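Local coordinates for Emp46p (Saccharomyces cerevisiae, PDB 2A6V), which acts as a calcium-independent cargo receptor of the legume-lectin-like family, involved in the secretion of glycoproteins and binding potassium in its carbohydrate recognition domain, at residues Y60-S74 with E208-I222. Numbering follows the deposited sequence.
Sequences YSIKDAMTIEWTFRS and ESFEILKMKLYDGVI
With CG of Met215 opposite its backbone N (chi1 -179°) and the chain turning at chi2 (-81°), the methylene is laid on the indole of Trp70: Met215 CG sits 3.4 Å from the centroid of the six-membered ring, almost on its normal, while SD stands higher above the same face in a Met-aromatic contact. Ile212 CG2 meets the rim of that indole in its plane. A second CH-pi contact forms at the start of segment 60-74, where Leu217 CD1 lies over the face of the Tyr60 ring, 3.9 Å from its centroid. The phenol of Tyr60 then donates to Asp219, OH to OD1 at 2.6 Å, reaching the carboxylate on its anti side but well out of its plane; Asn8 shares that oxygen.

Strands 66-74 and 209-218 are antiparallel neighbours at the middle of one sheet of the legume-lectin beta sandwich, and illustrate how such a sheet turns an apolar face to its partner and a more polar one the other way. Trp70, Met215 and Leu217 face the opposing sheet, Trp70 meeting Phe87 and Thr199 there. Register slips by one residue at a classic beta bulge, in which Leu213 and Lys214 together stand across from the single residue Thr71: Thr71 O takes a bond from Leu213 N at 2.8 Å and a weak one from Lys214 N.

On the other face, Arg73 CG is wedged between its backbone N and carbonyl carbon (chi1 65°), and the extended chain carries the guanidinium to Glu211. Arg73 NE lies 2.8 Å from Glu211 OE1, meeting it from above the carboxylate plane, while NH2 takes the syn lone pair of the same oxygen, which lies in the guanidinium plane. Arg41 also bridges OE1, and Ser209 OG holds OE2, so the carboxylate is fixed at both oxygens and probably kept ionised. Glu69 pairs chiefly with Arg161, its link to Tyr218 OH being weak. Just past the end of strand 209-218, Gly220 O accepts from Thr67 OG1 at 2.6 Å, in the carbonyl plane and on a lone pair.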
# COMPACT_ATOMS: atom_id res chain seq x y z
N TYR A 60 -10.60 2.82 9.75
CA TYR A 60 -9.79 3.09 10.93
C TYR A 60 -9.91 4.55 11.39
O TYR A 60 -9.80 5.46 10.59
CB TYR A 60 -8.32 2.81 10.63
CG TYR A 60 -7.43 2.91 11.84
CD1 TYR A 60 -7.43 1.92 12.80
CD2 TYR A 60 -6.58 4.00 12.03
CE1 TYR A 60 -6.62 2.00 13.92
CE2 TYR A 60 -5.75 4.08 13.15
CZ TYR A 60 -5.78 3.08 14.09
OH TYR A 60 -4.97 3.13 15.20
N SER A 61 -10.14 4.74 12.68
CA SER A 61 -10.13 6.06 13.29
C SER A 61 -8.95 6.14 14.27
O SER A 61 -8.81 5.30 15.15
CB SER A 61 -11.47 6.32 14.00
OG SER A 61 -12.52 6.43 13.06
N ILE A 62 -8.10 7.14 14.08
CA ILE A 62 -6.90 7.29 14.91
C ILE A 62 -7.28 7.78 16.29
O ILE A 62 -8.19 8.59 16.44
CB ILE A 62 -5.91 8.29 14.26
CG1 ILE A 62 -5.12 7.61 13.15
CG2 ILE A 62 -4.94 8.88 15.31
CD1 ILE A 62 -4.30 8.55 12.34
N LYS A 63 -6.56 7.28 17.29
CA LYS A 63 -6.66 7.79 18.65
C LYS A 63 -5.67 8.96 18.80
O LYS A 63 -6.07 10.11 18.66
CB LYS A 63 -6.40 6.66 19.66
CG LYS A 63 -7.04 6.85 21.03
CD LYS A 63 -6.35 7.93 21.88
CE LYS A 63 -6.19 7.53 23.36
NZ LYS A 63 -7.10 8.30 24.27
N ASP A 64 -4.39 8.67 19.03
CA ASP A 64 -3.35 9.69 19.14
C ASP A 64 -2.49 9.67 17.88
O ASP A 64 -2.46 10.65 17.14
CB ASP A 64 -2.47 9.45 20.38
CG ASP A 64 -3.15 9.86 21.68
OD1 ASP A 64 -4.24 10.47 21.65
OD2 ASP A 64 -2.65 9.59 22.79
N ALA A 65 -1.84 8.53 17.63
CA ALA A 65 -0.94 8.34 16.49
C ALA A 65 -1.04 6.90 15.97
O ALA A 65 -1.71 6.04 16.56
CB ALA A 65 0.49 8.66 16.89
N MET A 66 -0.39 6.64 14.84
CA MET A 66 -0.43 5.28 14.28
C MET A 66 0.79 4.91 13.50
O MET A 66 1.50 5.77 12.99
CB MET A 66 -1.67 5.11 13.41
CG MET A 66 -1.70 5.87 12.12
SD MET A 66 -2.85 5.12 10.89
CE MET A 66 -2.09 5.80 9.41
N THR A 67 1.02 3.60 13.38
CA THR A 67 2.06 3.03 12.55
C THR A 67 1.47 1.93 11.68
O THR A 67 0.74 1.09 12.18
CB THR A 67 3.15 2.42 13.44
OG1 THR A 67 3.69 3.44 14.31
CG2 THR A 67 4.34 1.92 12.60
N ILE A 68 1.79 1.94 10.39
CA ILE A 68 1.43 0.84 9.51
C ILE A 68 2.71 0.31 8.91
O ILE A 68 3.53 1.06 8.37
CB ILE A 68 0.50 1.29 8.40
CG1 ILE A 68 -0.85 1.75 8.99
CG2 ILE A 68 0.31 0.15 7.40
CD1 ILE A 68 -1.74 2.45 7.97
N GLU A 69 2.89 -1.00 8.97
CA GLU A 69 4.04 -1.67 8.41
C GLU A 69 3.55 -2.71 7.43
O GLU A 69 2.86 -3.64 7.84
CB GLU A 69 4.85 -2.34 9.50
CG GLU A 69 5.54 -1.39 10.45
CD GLU A 69 6.29 -2.12 11.55
OE1 GLU A 69 6.01 -3.32 11.83
OE2 GLU A 69 7.15 -1.46 12.17
N TRP A 70 3.89 -2.54 6.16
CA TRP A 70 3.65 -3.53 5.12
C TRP A 70 4.96 -4.21 4.75
O TRP A 70 5.94 -3.51 4.48
CB TRP A 70 3.11 -2.87 3.87
CG TRP A 70 1.71 -2.33 3.94
CD1 TRP A 70 1.34 -1.04 4.21
CD2 TRP A 70 0.51 -3.04 3.69
NE1 TRP A 70 -0.03 -0.92 4.15
CE2 TRP A 70 -0.56 -2.14 3.82
CE3 TRP A 70 0.22 -4.36 3.35
CZ2 TRP A 70 -1.89 -2.51 3.63
CZ3 TRP A 70 -1.11 -4.73 3.18
CH2 TRP A 70 -2.13 -3.81 3.30
N THR A 71 5.00 -5.54 4.72
CA THR A 71 6.16 -6.29 4.29
C THR A 71 5.79 -6.89 2.96
O THR A 71 4.79 -7.60 2.85
CB THR A 71 6.51 -7.37 5.30
OG1 THR A 71 6.83 -6.75 6.56
CG2 THR A 71 7.73 -8.16 4.86
N PHE A 72 6.60 -6.60 1.95
CA PHE A 72 6.25 -6.91 0.57
C PHE A 72 7.49 -7.29 -0.22
O PHE A 72 8.62 -7.07 0.20
CB PHE A 72 5.59 -5.66 -0.08
CG PHE A 72 6.56 -4.54 -0.32
CD1 PHE A 72 7.29 -4.48 -1.49
CD2 PHE A 72 6.80 -3.60 0.67
CE1 PHE A 72 8.24 -3.50 -1.67
CE2 PHE A 72 7.75 -2.61 0.47
CZ PHE A 72 8.44 -2.57 -0.71
N ARG A 73 7.29 -7.86 -1.39
CA ARG A 73 8.36 -7.97 -2.36
C ARG A 73 7.81 -8.02 -3.78
O ARG A 73 6.64 -8.28 -4.00
CB ARG A 73 9.24 -9.19 -2.09
CG ARG A 73 8.52 -10.51 -2.27
CD ARG A 73 9.36 -11.68 -1.82
NE ARG A 73 8.60 -12.91 -1.96
CZ ARG A 73 8.94 -14.07 -1.44
NH1 ARG A 73 10.08 -14.24 -0.80
NH2 ARG A 73 8.14 -15.11 -1.62
N SER A 74 8.69 -7.78 -4.73
CA SER A 74 8.42 -8.03 -6.13
C SER A 74 9.44 -9.05 -6.58
O SER A 74 10.62 -8.83 -6.44
CB SER A 74 8.59 -6.78 -6.98
OG SER A 74 8.49 -7.14 -8.35
N GLU A 208 5.58 -10.01 -13.44
CA GLU A 208 6.09 -9.52 -12.16
C GLU A 208 5.18 -9.97 -11.02
O GLU A 208 3.96 -9.83 -11.09
CB GLU A 208 6.19 -7.98 -12.16
CG GLU A 208 6.97 -7.43 -10.99
CD GLU A 208 7.43 -5.97 -11.16
OE1 GLU A 208 7.08 -5.29 -12.15
OE2 GLU A 208 8.18 -5.51 -10.28
N SER A 209 5.76 -10.53 -9.97
CA SER A 209 4.98 -11.06 -8.87
C SER A 209 5.05 -10.12 -7.68
O SER A 209 6.03 -10.14 -6.92
CB SER A 209 5.46 -12.47 -8.49
OG SER A 209 4.56 -13.03 -7.54
N PHE A 210 4.02 -9.31 -7.52
CA PHE A 210 3.91 -8.43 -6.36
C PHE A 210 3.27 -9.18 -5.23
O PHE A 210 2.17 -9.72 -5.38
CB PHE A 210 3.09 -7.18 -6.71
CG PHE A 210 3.77 -6.28 -7.72
CD1 PHE A 210 4.86 -5.51 -7.34
CD2 PHE A 210 3.32 -6.22 -9.02
CE1 PHE A 210 5.47 -4.65 -8.24
CE2 PHE A 210 3.95 -5.36 -9.94
CZ PHE A 210 5.03 -4.59 -9.52
N GLU A 211 3.94 -9.20 -4.09
CA GLU A 211 3.58 -10.09 -2.97
C GLU A 211 3.54 -9.36 -1.65
O GLU A 211 4.37 -8.48 -1.41
CB GLU A 211 4.55 -11.25 -2.88
CG GLU A 211 4.76 -11.94 -4.22
CD GLU A 211 5.61 -13.18 -4.17
OE1 GLU A 211 6.10 -13.54 -3.08
OE2 GLU A 211 5.79 -13.81 -5.23
N ILE A 212 2.59 -9.73 -0.79
CA ILE A 212 2.46 -9.19 0.56
C ILE A 212 2.73 -10.33 1.56
O ILE A 212 2.01 -11.33 1.57
CB ILE A 212 1.06 -8.58 0.79
CG1 ILE A 212 0.78 -7.45 -0.22
CG2 ILE A 212 0.92 -8.08 2.19
CD1 ILE A 212 1.67 -6.22 -0.10
N LEU A 213 3.73 -10.15 2.42
CA LEU A 213 4.11 -11.19 3.38
C LEU A 213 3.55 -10.92 4.77
O LEU A 213 3.30 -11.86 5.53
CB LEU A 213 5.64 -11.30 3.46
CG LEU A 213 6.28 -12.13 2.35
CD1 LEU A 213 6.12 -11.51 0.99
CD2 LEU A 213 7.72 -12.35 2.72
N LYS A 214 3.35 -9.64 5.13
CA LYS A 214 2.94 -9.26 6.47
C LYS A 214 2.33 -7.87 6.41
O LYS A 214 2.65 -7.05 5.53
CB LYS A 214 4.11 -9.29 7.44
CG LYS A 214 3.80 -9.06 8.89
CD LYS A 214 5.04 -9.41 9.81
CE LYS A 214 6.39 -9.23 9.14
NZ LYS A 214 7.52 -9.39 10.13
N MET A 215 1.41 -7.62 7.32
CA MET A 215 0.91 -6.26 7.53
C MET A 215 0.47 -6.10 8.98
O MET A 215 -0.27 -6.93 9.49
CB MET A 215 -0.23 -5.90 6.57
CG MET A 215 -0.77 -4.46 6.73
SD MET A 215 -1.96 -4.30 8.10
CE MET A 215 -2.42 -2.61 7.99
N LYS A 216 0.96 -5.07 9.65
CA LYS A 216 0.61 -4.77 11.03
C LYS A 216 0.26 -3.31 11.14
O LYS A 216 0.91 -2.45 10.53
CB LYS A 216 1.78 -5.06 11.97
CG LYS A 216 2.17 -6.51 12.08
CD LYS A 216 3.33 -6.69 13.06
CE LYS A 216 3.69 -8.16 13.25
NZ LYS A 216 4.99 -8.35 13.96
N LEU A 217 -0.76 -3.00 11.92
CA LEU A 217 -1.06 -1.64 12.31
C LEU A 217 -0.90 -1.56 13.81
O LEU A 217 -1.27 -2.49 14.52
CB LEU A 217 -2.48 -1.22 11.90
CG LEU A 217 -2.92 0.18 12.35
CD1 LEU A 217 -3.89 0.77 11.38
CD2 LEU A 217 -3.53 0.21 13.79
N TYR A 218 -0.35 -0.45 14.29
CA TYR A 218 -0.20 -0.17 15.72
C TYR A 218 -0.90 1.14 16.03
O TYR A 218 -0.80 2.12 15.29
CB TYR A 218 1.28 -0.05 16.13
CG TYR A 218 2.18 -1.21 15.78
CD1 TYR A 218 2.63 -2.09 16.76
CD2 TYR A 218 2.62 -1.41 14.47
CE1 TYR A 218 3.47 -3.15 16.43
CE2 TYR A 218 3.45 -2.45 14.15
CZ TYR A 218 3.87 -3.32 15.12
OH TYR A 218 4.70 -4.36 14.76
N ASP A 219 -1.56 1.18 17.18
CA ASP A 219 -2.30 2.36 17.60
C ASP A 219 -1.34 3.37 18.26
O ASP A 219 -1.67 3.99 19.27
CB ASP A 219 -3.38 1.98 18.62
CG ASP A 219 -4.49 1.10 18.04
OD1 ASP A 219 -4.78 1.14 16.83
OD2 ASP A 219 -5.16 0.34 18.78
N GLY A 220 -0.16 3.55 17.68
CA GLY A 220 0.80 4.50 18.20
C GLY A 220 2.07 4.54 17.36
O GLY A 220 2.21 3.80 16.39
N VAL A 221 2.96 5.45 17.73
CA VAL A 221 4.28 5.57 17.13
C VAL A 221 5.21 4.64 17.86
O VAL A 221 5.38 4.74 19.07
CB VAL A 221 4.85 7.00 17.29
CG1 VAL A 221 6.19 7.12 16.57
CG2 VAL A 221 3.84 8.05 16.83
N ILE A 222 5.82 3.73 17.12
CA ILE A 222 6.65 2.70 17.73
C ILE A 222 8.12 3.12 17.76
O ILE A 222 8.58 3.85 16.88
CB ILE A 222 6.45 1.34 17.00
CG1 ILE A 222 6.93 1.38 15.54
CG2 ILE A 222 4.98 0.91 17.06
CD1 ILE A 222 6.89 0.04 14.86
O HOH W 1 -2.44 6.25 19.76